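Local coordinates for protein glycosyl hydrolase (Streptomyces cattleya, PDB 7LR8) that probably hydrolyses the beta-1,4 bond between mannose and N-acetylglucosamine in N-glycan core fragments, as a family GH5 glycosidase, at residues 17-22 and 54-59; 235-240 and 275-280; 302-307 and 318-323. The protein carries 1 engineered substitution. One frame throughout, in Å; residues are numbered along the deposited sequence. Where two conformers were deposited one is given.

Interaction 1: residues 17-22 and 54-59; sequences GVNYTP and RVFPLW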
loop_
_atom_site.group_PDB
_atom_site.type_symbol
_atom_site.label_atom_id
_atom_site.label_comp_id
_atom_site.label_asym_id
_atom_site.label_seq_id
_atom_site.Cartn_x
_atom_site.Cartn_y
_atom_site.Cartn_z
ATOM N N GLY B 17 -15.125 19.341 -18.485
ATOM C CA GLY B 17 -14.504 19.287 -17.184
ATOM C C GLY B 17 -13.106 18.728 -17.266
ATOM O O GLY B 17 -12.569 18.511 -18.355
ATOM N N VAL B 18 -12.500 18.537 -16.093
ATOM C CA VAL B 18 -11.142 18.007 -16.015
ATOM C C VAL B 18 -11.064 16.953 -14.927
ATOM O O VAL B 18 -11.810 16.982 -13.943
ATOM C CB VAL B 18 -10.078 19.096 -15.751
ATOM C CG1 VAL B 18 -9.981 20.039 -16.928
ATOM C CG2 VAL B 18 -10.389 19.862 -14.477
ATOM N N ASN B 19 -10.155 16.004 -15.127
ATOM C CA ASN B 19 -9.705 15.130 -14.052
ATOM C C ASN B 19 -8.734 15.906 -13.178
ATOM O O ASN B 19 -7.705 16.377 -13.672
ATOM C CB ASN B 19 -9.046 13.884 -14.639
ATOM C CG ASN B 19 -10.035 13.024 -15.379
ATOM O OD1 ASN B 19 -10.740 12.234 -14.769
ATOM N ND2 ASN B 19 -10.127 13.200 -16.695
ATOM N N TYR B 20 -9.046 16.027 -11.884
ATOM C CA TYR B 20 -8.325 16.937 -10.998
ATOM C C TYR B 20 -7.099 16.239 -10.415
ATOM O O TYR B 20 -7.230 15.299 -9.619
ATOM C CB TYR B 20 -9.250 17.454 -9.896
ATOM C CG TYR B 20 -8.538 18.273 -8.841
ATOM C CD1 TYR B 20 -7.549 19.203 -9.197
ATOM C CD2 TYR B 20 -8.849 18.119 -7.491
ATOM C CE1 TYR B 20 -6.880 19.936 -8.227
ATOM C CE2 TYR B 20 -8.190 18.849 -6.514
ATOM C CZ TYR B 20 -7.207 19.756 -6.890
ATOM O OH TYR B 20 -6.557 20.483 -5.915
ATOM N N THR B 21 -5.905 16.696 -10.829
ATOM C CA THR B 21 -4.638 16.264 -10.244
ATOM C C THR B 21 -4.101 17.379 -9.351
ATOM O O THR B 21 -3.597 18.391 -9.860
ATOM C CB THR B 21 -3.615 15.916 -11.334
ATOM O OG1 THR B 21 -3.675 16.889 -12.384
ATOM C CG2 THR B 21 -3.878 14.535 -11.932
ATOM N N PRO B 22 -4.178 17.256 -8.027
ATOM C CA PRO B 22 -3.730 18.357 -7.156
ATOM C C PRO B 22 -2.281 18.745 -7.412
ATOM O O PRO B 22 -1.388 17.896 -7.467
ATOM C CB PRO B 22 -3.918 17.786 -5.747
ATOM C CG PRO B 22 -5.042 16.796 -5.911
ATOM C CD PRO B 22 -4.795 16.161 -7.255
ATOM N N ARG B 54 -13.568 15.593 -12.021
ATOM C CA ARG B 54 -13.550 14.209 -11.563
ATOM C C ARG B 54 -12.418 14.099 -10.557
ATOM O O ARG B 54 -11.297 14.522 -10.855
ATOM C CB ARG B 54 -13.336 13.261 -12.750
ATOM C CG ARG B 54 -12.952 11.823 -12.403
ATOM C CD ARG B 54 -13.377 10.900 -13.553
ATOM N NE ARG B 54 -12.976 9.505 -13.359
ATOM C CZ ARG B 54 -11.984 8.891 -14.010
ATOM N NH1 ARG B 54 -11.266 9.535 -14.931
ATOM N NH2 ARG B 54 -11.733 7.614 -13.768
ATOM N N VAL B 55 -12.720 13.599 -9.346
ATOM C CA VAL B 55 -11.771 13.653 -8.239
ATOM C C VAL B 55 -11.529 12.262 -7.650
ATOM O O VAL B 55 -12.365 11.358 -7.734
ATOM C CB VAL B 55 -12.219 14.630 -7.129
ATOM C CG1 VAL B 55 -12.520 16.007 -7.724
ATOM C CG2 VAL B 55 -13.423 14.102 -6.390
ATOM N N PHE B 56 -10.370 12.116 -7.015
ATOM C CA PHE B 56 -9.830 10.799 -6.672
ATOM C C PHE B 56 -9.381 10.672 -5.224
ATOM O O PHE B 56 -8.254 11.077 -4.880
ATOM C CB PHE B 56 -8.669 10.463 -7.597
ATOM C CG PHE B 56 -9.041 10.474 -9.043
ATOM C CD1 PHE B 56 -9.631 9.357 -9.624
ATOM C CD2 PHE B 56 -8.794 11.594 -9.828
ATOM C CE1 PHE B 56 -9.970 9.363 -10.965
ATOM C CE2 PHE B 56 -9.150 11.599 -11.171
ATOM C CZ PHE B 56 -9.740 10.470 -11.729
ATOM N N PRO B 57 -10.203 10.059 -4.373
ATOM C CA PRO B 57 -9.697 9.519 -3.107
ATOM C C PRO B 57 -8.611 8.492 -3.372
ATOM O O PRO B 57 -8.583 7.848 -4.424
ATOM C CB PRO B 57 -10.927 8.846 -2.481
ATOM C CG PRO B 57 -12.108 9.415 -3.164
ATOM C CD PRO B 57 -11.659 9.910 -4.529
ATOM N N LEU B 58 -7.715 8.333 -2.400
ATOM C CA LEU B 58 -6.798 7.195 -2.360
ATOM C C LEU B 58 -7.406 6.178 -1.399
ATOM O O LEU B 58 -7.505 6.436 -0.195
ATOM C CB LEU B 58 -5.404 7.609 -1.907
ATOM C CG LEU B 58 -4.539 8.337 -2.937
ATOM C CD1 LEU B 58 -3.138 8.566 -2.388
ATOM C CD2 LEU B 58 -4.483 7.561 -4.243
ATOM N N TRP B 59 -7.838 5.037 -1.942
ATOM C CA TRP B 59 -8.573 4.043 -1.156
ATOM C C TRP B 59 -7.846 3.612 0.115
ATOM O O TRP B 59 -8.466 3.667 1.193
ATOM C CB TRP B 59 -8.905 2.861 -2.078
ATOM C CG TRP B 59 -9.698 1.735 -1.432
ATOM C CD1 TRP B 59 -10.594 1.833 -0.387
ATOM C CD2 TRP B 59 -9.691 0.356 -1.824
ATOM N NE1 TRP B 59 -11.116 0.586 -0.100
ATOM C CE2 TRP B 59 -10.569 -0.336 -0.955
ATOM C CE3 TRP B 59 -9.001 -0.371 -2.801
ATOM C CZ2 TRP B 59 -10.796 -1.706 -1.061
ATOM C CZ3 TRP B 59 -9.232 -1.732 -2.909
ATOM C CH2 TRP B 59 -10.113 -2.389 -2.034
HETATM O O HOH W 1 -8.778 14.592 -7.358
#

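Interaction 2: residues 235-240 and 275-280; sequences YGTRST and HVPAEY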
loop_
_atom_site.group_PDB
_atom_site.type_symbol
_atom_site.label_atom_id
_atom_site.label_comp_id
_atom_site.label_asym_id
_atom_site.label_seq_id
_atom_site.Cartn_x
_atom_site.Cartn_y
_atom_site.Cartn_z
ATOM N N TYR B 235 -0.560 4.318 -36.689
ATOM C CA TYR B 235 -1.070 5.233 -37.704
ATOM C C TYR B 235 -0.357 6.576 -37.736
ATOM O O TYR B 235 -0.415 7.264 -38.763
ATOM C CB TYR B 235 -2.575 5.445 -37.485
ATOM C CG TYR B 235 -3.321 4.132 -37.497
ATOM C CD1 TYR B 235 -3.527 3.446 -38.690
ATOM C CD2 TYR B 235 -3.778 3.553 -36.315
ATOM C CE1 TYR B 235 -4.191 2.234 -38.717
ATOM C CE2 TYR B 235 -4.444 2.332 -36.329
ATOM C CZ TYR B 235 -4.646 1.680 -37.531
ATOM O OH TYR B 235 -5.305 0.477 -37.569
ATOM N N GLY B 236 0.309 6.960 -36.661
ATOM C CA GLY B 236 1.113 8.165 -36.619
ATOM C C GLY B 236 0.456 9.252 -35.787
ATOM O O GLY B 236 -0.773 9.331 -35.675
ATOM N N THR B 237 1.293 10.122 -35.214
ATOM C CA THR B 237 0.808 11.225 -34.383
ATOM C C THR B 237 -0.251 12.069 -35.090
ATOM O O THR B 237 -1.273 12.434 -34.500
ATOM C CB THR B 237 1.977 12.126 -33.987
ATOM O OG1 THR B 237 2.953 11.374 -33.258
ATOM C CG2 THR B 237 1.469 13.277 -33.142
ATOM N N ARG B 238 0.001 12.425 -36.349
ATOM C CA ARG B 238 -0.830 13.390 -37.057
ATOM C C ARG B 238 -1.875 12.726 -37.945
ATOM O O ARG B 238 -2.391 13.364 -38.865
ATOM C CB ARG B 238 0.049 14.336 -37.878
ATOM C CG ARG B 238 0.938 15.229 -37.029
ATOM C CD ARG B 238 1.171 16.574 -37.719
ATOM N NE ARG B 238 1.905 17.515 -36.877
ATOM C CZ ARG B 238 3.231 17.594 -36.830
ATOM N NH1 ARG B 238 3.969 16.791 -37.584
ATOM N NH2 ARG B 238 3.823 18.482 -36.041
ATOM N N SER B 239 -2.206 11.469 -37.671
ATOM C CA SER B 239 -3.124 10.709 -38.502
ATOM C C SER B 239 -4.575 11.007 -38.137
ATOM O O SER B 239 -4.891 11.503 -37.051
ATOM C CB SER B 239 -2.866 9.211 -38.343
ATOM O OG SER B 239 -3.115 8.800 -36.998
ATOM N N THR B 240 -5.467 10.669 -39.068
ATOM C CA THR B 240 -6.895 10.740 -38.788
ATOM C C THR B 240 -7.268 9.838 -37.616
ATOM O O THR B 240 -8.062 10.232 -36.750
ATOM C CB THR B 240 -7.686 10.360 -40.042
ATOM O OG1 THR B 240 -7.315 11.222 -41.128
ATOM C CG2 THR B 240 -9.182 10.481 -39.798
ATOM N N HIS B 275 3.817 10.340 -28.123
ATOM C CA HIS B 275 2.788 9.940 -29.075
ATOM C C HIS B 275 2.024 11.155 -29.580
ATOM O O HIS B 275 1.658 11.223 -30.759
ATOM C CB HIS B 275 1.860 8.923 -28.407
ATOM C CG HIS B 275 2.603 7.794 -27.766
ATOM N ND1 HIS B 275 3.013 7.829 -26.451
ATOM C CD2 HIS B 275 3.055 6.623 -28.270
ATOM C CE1 HIS B 275 3.666 6.718 -26.166
ATOM N NE2 HIS B 275 3.707 5.968 -27.253
ATOM N N VAL B 276 1.801 12.123 -28.705
ATOM C CA VAL B 276 1.453 13.486 -29.079
ATOM C C VAL B 276 2.531 14.401 -28.516
ATOM O O VAL B 276 2.576 14.651 -27.309
ATOM C CB VAL B 276 0.061 13.881 -28.552
ATOM C CG1 VAL B 276 -0.287 15.302 -29.004
ATOM C CG2 VAL B 276 -0.989 12.882 -29.017
ATOM N N PRO B 277 3.444 14.894 -29.359
ATOM C CA PRO B 277 4.486 15.802 -28.874
ATOM C C PRO B 277 3.865 17.035 -28.235
ATOM O O PRO B 277 2.781 17.479 -28.623
ATOM C CB PRO B 277 5.266 16.171 -30.145
ATOM C CG PRO B 277 4.972 15.077 -31.109
ATOM C CD PRO B 277 3.587 14.599 -30.792
ATOM N N ALA B 278 4.579 17.596 -27.257
ATOM C CA ALA B 278 4.071 18.769 -26.552
ATOM C C ALA B 278 3.773 19.917 -27.511
ATOM O O ALA B 278 2.814 20.670 -27.301
ATOM C CB ALA B 278 5.067 19.210 -25.480
ATOM N N GLU B 279 4.583 20.074 -28.571
ATOM C CA GLU B 279 4.340 21.148 -29.534
ATOM C C GLU B 279 3.101 20.912 -30.391
ATOM O O GLU B 279 2.641 21.849 -31.046
ATOM C CB GLU B 279 5.558 21.344 -30.444
ATOM C CG GLU B 279 5.914 20.128 -31.272
ATOM C CD GLU B 279 7.076 19.350 -30.671
ATOM O OE1 GLU B 279 7.027 19.035 -29.458
ATOM O OE2 GLU B 279 8.047 19.066 -31.410
ATOM N N TYR B 280 2.555 19.696 -30.405
ATOM C CA TYR B 280 1.339 19.373 -31.141
ATOM C C TYR B 280 0.132 19.209 -30.225
ATOM O O TYR B 280 -0.982 18.985 -30.711
ATOM C CB TYR B 280 1.553 18.090 -31.959
ATOM C CG TYR B 280 0.437 17.759 -32.925
ATOM C CD1 TYR B 280 0.212 18.541 -34.051
ATOM C CD2 TYR B 280 -0.382 16.659 -32.718
ATOM C CE1 TYR B 280 -0.805 18.239 -34.935
ATOM C CE2 TYR B 280 -1.402 16.352 -33.595
ATOM C CZ TYR B 280 -1.609 17.143 -34.700
ATOM O OH TYR B 280 -2.621 16.837 -35.577
HETATM O O HOH W 2 -3.729 13.575 -34.975
#

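Interaction 3: residues 302-307 and 318-323; sequences TWWCSH and ELEYSL. With BMA (beta-D-mannopyranose), chain D.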
loop_
_atom_site.group_PDB
_atom_site.type_symbol
_atom_site.label_atom_id
_atom_site.label_comp_id
_atom_site.label_asym_id
_atom_site.label_seq_id
_atom_site.Cartn_x
_atom_site.Cartn_y
_atom_site.Cartn_z
ATOM N N THR B 302 -14.006 15.204 -20.457
ATOM C CA THR B 302 -13.275 15.447 -19.222
ATOM C C THR B 302 -11.798 15.207 -19.502
ATOM O O THR B 302 -11.373 14.062 -19.686
ATOM C CB THR B 302 -13.806 14.563 -18.091
ATOM O OG1 THR B 302 -15.244 14.674 -18.043
ATOM C CG2 THR B 302 -13.234 15.000 -16.754
ATOM N N TRP B 303 -11.027 16.291 -19.593
ATOM C CA TRP B 303 -9.631 16.209 -19.981
ATOM C C TRP B 303 -8.780 15.663 -18.843
ATOM O O TRP B 303 -8.986 16.005 -17.676
ATOM C CB TRP B 303 -9.105 17.589 -20.409
ATOM C CG TRP B 303 -7.879 17.452 -21.232
ATOM C CD1 TRP B 303 -6.585 17.429 -20.790
ATOM C CD2 TRP B 303 -7.823 17.257 -22.649
ATOM N NE1 TRP B 303 -5.727 17.252 -21.856
ATOM C CE2 TRP B 303 -6.468 17.133 -23.003
ATOM C CE3 TRP B 303 -8.795 17.173 -23.656
ATOM C CZ2 TRP B 303 -6.062 16.933 -24.316
ATOM C CZ3 TRP B 303 -8.382 16.969 -24.959
ATOM C CH2 TRP B 303 -7.038 16.852 -25.273
ATOM N N TRP B 304 -7.839 14.781 -19.187
ATOM C CA TRP B 304 -6.801 14.336 -18.256
ATOM C C TRP B 304 -5.528 15.075 -18.628
ATOM O O TRP B 304 -4.931 14.776 -19.664
ATOM C CB TRP B 304 -6.552 12.832 -18.340
ATOM C CG TRP B 304 -5.609 12.399 -17.253
ATOM C CD1 TRP B 304 -4.259 12.613 -17.194
ATOM C CD2 TRP B 304 -5.961 11.724 -16.034
ATOM N NE1 TRP B 304 -3.752 12.113 -16.017
ATOM C CE2 TRP B 304 -4.777 11.555 -15.293
ATOM C CE3 TRP B 304 -7.162 11.233 -15.510
ATOM C CZ2 TRP B 304 -4.766 10.938 -14.050
ATOM C CZ3 TRP B 304 -7.143 10.617 -14.280
ATOM C CH2 TRP B 304 -5.959 10.468 -13.565
ATOM N N CYS B 305 -5.076 15.998 -17.778
ATOM C CA CYS B 305 -5.616 16.266 -16.453
ATOM C C CYS B 305 -5.516 17.769 -16.197
ATOM O O CYS B 305 -5.070 18.524 -17.070
ATOM C CB CYS B 305 -4.846 15.485 -15.390
ATOM S SG CYS B 305 -3.043 15.655 -15.546
ATOM N N SER B 306 -5.918 18.203 -15.004
ATOM C CA SER B 306 -5.934 19.638 -14.728
ATOM C C SER B 306 -4.515 20.193 -14.641
ATOM O O SER B 306 -4.193 21.211 -15.278
ATOM C CB SER B 306 -6.722 19.910 -13.444
ATOM O OG SER B 306 -6.090 19.349 -12.307
ATOM N N HIS B 307 -3.639 19.517 -13.888
ATOM C CA HIS B 307 -2.329 20.050 -13.550
ATOM C C HIS B 307 -1.232 19.032 -13.814
ATOM O O HIS B 307 -1.400 17.833 -13.568
ATOM C CB HIS B 307 -2.284 20.490 -12.088
ATOM C CG HIS B 307 -3.151 21.674 -11.795
ATOM N ND1 HIS B 307 -4.496 21.562 -11.510
ATOM C CD2 HIS B 307 -2.871 22.999 -11.778
ATOM C CE1 HIS B 307 -5.003 22.766 -11.311
ATOM N NE2 HIS B 307 -4.040 23.656 -11.477
ATOM N N GLU B 318 7.367 8.772 -18.018
ATOM C CA GLU B 318 7.660 10.136 -18.444
ATOM C C GLU B 318 6.412 10.886 -18.893
ATOM O O GLU B 318 6.210 12.051 -18.530
ATOM C CB GLU B 318 8.696 10.091 -19.569
ATOM C CG GLU B 318 8.785 11.360 -20.372
ATOM C CD GLU B 318 9.033 12.565 -19.508
ATOM O OE1 GLU B 318 9.711 12.417 -18.469
ATOM O OE2 GLU B 318 8.556 13.661 -19.877
ATOM N N LEU B 319 5.545 10.220 -19.654
ATOM C CA LEU B 319 4.369 10.876 -20.223
ATOM C C LEU B 319 3.459 11.500 -19.163
ATOM O O LEU B 319 2.812 12.515 -19.433
ATOM C CB LEU B 319 3.578 9.884 -21.083
ATOM C CG LEU B 319 2.813 8.709 -20.457
ATOM C CD1 LEU B 319 1.391 9.104 -20.041
ATOM C CD2 LEU B 319 2.768 7.549 -21.441
ATOM N N GLU B 320 3.398 10.924 -17.953
ATOM C CA GLU B 320 2.397 11.373 -16.986
ATOM C C GLU B 320 2.635 12.805 -16.522
ATOM O O GLU B 320 1.677 13.510 -16.172
ATOM C CB GLU B 320 2.395 10.452 -15.759
ATOM C CG GLU B 320 2.066 8.993 -16.046
ATOM C CD GLU B 320 0.584 8.737 -16.245
ATOM O OE1 GLU B 320 -0.223 9.672 -16.076
ATOM O OE2 GLU B 320 0.223 7.588 -16.580
ATOM N N TYR B 321 3.892 13.244 -16.485
ATOM C CA TYR B 321 4.199 14.503 -15.815
ATOM C C TYR B 321 3.591 15.703 -16.531
ATOM O O TYR B 321 3.192 16.668 -15.876
ATOM C CB TYR B 321 5.712 14.693 -15.699
ATOM C CG TYR B 321 6.384 13.728 -14.743
ATOM C CD1 TYR B 321 6.299 13.907 -13.362
ATOM C CD2 TYR B 321 7.112 12.657 -15.227
ATOM C CE1 TYR B 321 6.923 13.042 -12.499
ATOM C CE2 TYR B 321 7.718 11.774 -14.372
ATOM C CZ TYR B 321 7.633 11.976 -13.015
ATOM O OH TYR B 321 8.254 11.097 -12.165
ATOM N N SER B 322 3.511 15.675 -17.859
ATOM C CA SER B 322 3.081 16.849 -18.607
ATOM C C SER B 322 1.704 16.674 -19.245
ATOM O O SER B 322 1.432 17.245 -20.305
ATOM C CB SER B 322 4.127 17.209 -19.661
ATOM O OG SER B 322 5.357 17.542 -19.037
ATOM N N LEU B 323 0.823 15.899 -18.606
ATOM C CA LEU B 323 -0.552 15.743 -19.072
ATOM C C LEU B 323 -1.461 16.906 -18.673
ATOM O O LEU B 323 -2.624 16.926 -19.079
ATOM C CB LEU B 323 -1.141 14.421 -18.556
ATOM C CG LEU B 323 -0.584 13.221 -19.333
ATOM C CD1 LEU B 323 -1.126 11.896 -18.839
ATOM C CD2 LEU B 323 -0.872 13.390 -20.825
HETATM C C1 BMA D . -5.339 6.372 -17.357
HETATM C C2 BMA D . -5.670 7.192 -16.069
HETATM C C3 BMA D . -4.405 7.339 -15.246
HETATM C C4 BMA D . -3.191 7.782 -16.172
HETATM C C5 BMA D . -3.676 8.158 -17.601
HETATM C C6 BMA D . -2.548 8.489 -18.552
HETATM O O2 BMA D . -6.667 6.559 -15.282
HETATM O O3 BMA D . -4.139 6.129 -14.493
HETATM O O4 BMA D . -2.574 8.891 -15.578
HETATM O O5 BMA D . -4.361 7.038 -18.190
HETATM O O6 BMA D . -1.718 7.308 -18.665
HETATM O O HOH W 3 -3.060 16.026 -21.684
HETATM O O HOH W 4 -0.778 12.246 -15.295
#

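Interaction 1: residues 17-22 and 54-59
Asn19 and Arg54 pair strands 15-19 and 52-55, the first two parallel strands of the (beta/alpha)8 barrel found in family GH5. Helix 35-46 completes the beta-alpha-beta crossover between them. Two backbone bonds set the register. Arg54 N gives to Val18 O over 3.0 Å. Tyr20 N gives to Arg54 O over 2.9 Å in an almost straight bond (176°). The side chains of Asn19 and Arg54 leave the sheet on the same face and run alongside each other. Arg54 CG lies opposite the backbone N (chi1 166°), and the chain is extended to NE. This carries the guanidinium past the Asn19 amide, and Arg54 NH1 gives to Asn19 OD1 over 2.8 Å. That bond is bent (138°), and the amide and guanidinium planes are nearly perpendicular. Asn19 ND2 bonds to Gln267 O and Trp303 O, helping to fix the amide.

Arg54 NH1 also forms a salt bridge with Glu268, NE one with Asp94, and NH2 bonds to Asn152. Glu268 and Asn152 line the glycan pocket, so Arg54 probably acts as a second-shell residue that helps to position them. The rim of the Phe56 ring covers the guanidinium: Phe56 CZ stands 3.5 Å above its plane, over the centre. Phe56 CZ also lies 3.7 Å from Asn19 OD1. Val55 turns to the helical layer of the barrel, where it meets Leu77 and Leu80. There Val55 CG1 touches Tyr20 CB at 4.2 Å, while Tyr20 OH reaches Asp41. Past the paired residues a water gives to Tyr20 O at 2.8 Å and accepts from Phe56 N at 3.0 Å.

Interaction 2: residues 235-240 and 275-280
Thr237 meets His275 and Pro277 with both branches of its side chain. Its chi1 of -59° sets OG1 opposite the carbonyl carbon and CG2 opposite the backbone N. Thr237 OG1 gives a hydrogen bond to His275 O at 2.8 Å. The hydroxyl approaches from above the carbonyl plane. Thr237 CG2 presses on Pro277 CD at 3.4 Å, which is tight for two carbons. Thr237 CG2 also lies 3.9 Å from Tyr280 CD2.

Arg238 and Tyr280 form the outer part of the contact. The Arg238 chain bends at chi2 and passes over one face of the Tyr280 ring. Arg238 CG sits 4.2 Å from the centroid of the Tyr280 ring, 21° off the normal, as a CH-pi contact. Farther along, Arg238 NE comes to 3.4 Å from Tyr280 CE1. The guanidinium stands perpendicular to the ring and turns its edge to it.

Residues 236-239 form a type I beta turn, in which Ser239 OG gives to Gly236 O over 2.7 Å. Ser239 is also the N-cap of helix 240-253. In the other segment, Tyr280 N bonds back to Pro277 O over 2.9 Å. A water gives to both Thr237 O and Ser239 O, and takes a weak bond from Tyr280 OH. This is surface packing between two neighbouring beta-alpha loops of the barrel, those that follow strands 221-225 and 264-269.

Interaction 3: residues 302-307 and 318-323
Trp304 and Leu323 meet in the glycan pocket, where the last barrel strand, 298-304, runs into its following loop. The packed part centres on Leu323. Leu323 CD1 touches Trp304 CD1 at 3.6 Å, and Leu323 CB lies 3.8 Å from Cys305 SG. Cys305 N gives to Leu323 O over 2.9 Å, from above the carbonyl plane. The peptide bond between Trp304 and Cys305 is cis, and Cys305 CB lies against one face of the indole. The mannose lies over the opposite face toward its rim, its C3 3.8 Å above the plane of the Trp304 ring.

Between Trp304 and Glu320 the fit is looser, and water replaces direct contact. Trp304 NE1 gives to a water at 3.1 Å, which in turn gives to Glu320 O and OE1. A second water joins Trp303 NE1 to Leu323 O. The Glu320 chain folds at chi2 (-78°), which brings both carboxylate oxygens to the sugar. Glu320 OE1 accepts from mannose O4 at a short 2.5 Å, and Glu320 OE2 from mannose O6 at 2.9 Å. The contact thus joins an apolar platform with a carboxylate that holds the O4 and O6 hydroxyls, which probably fixes how the mannose lies against the indole.

In the fold
The three contacts follow one another along the chain without overlap. Interactions 1 and 3 sit side by side, with centres about 11 Å apart. Their strands 15-19 and 298-304 are the first and last of the barrel and neighbours in its sheet, so these contacts belong to the region where the barrel closes. The two bond: Asn19 N lies 2.8 Å from Trp303 O, and Thr21 OG1 lies 2.7 Å from His307 O. Interaction 2 lies farther out, joining two surface loops. Its centre is about 16 Å from that of interaction 3 and about 26 Å from that of interaction 1. It touches neither. Interaction 3 supplies glycan-pocket residues, whereas interaction 1 probably supports the pocket through Arg54.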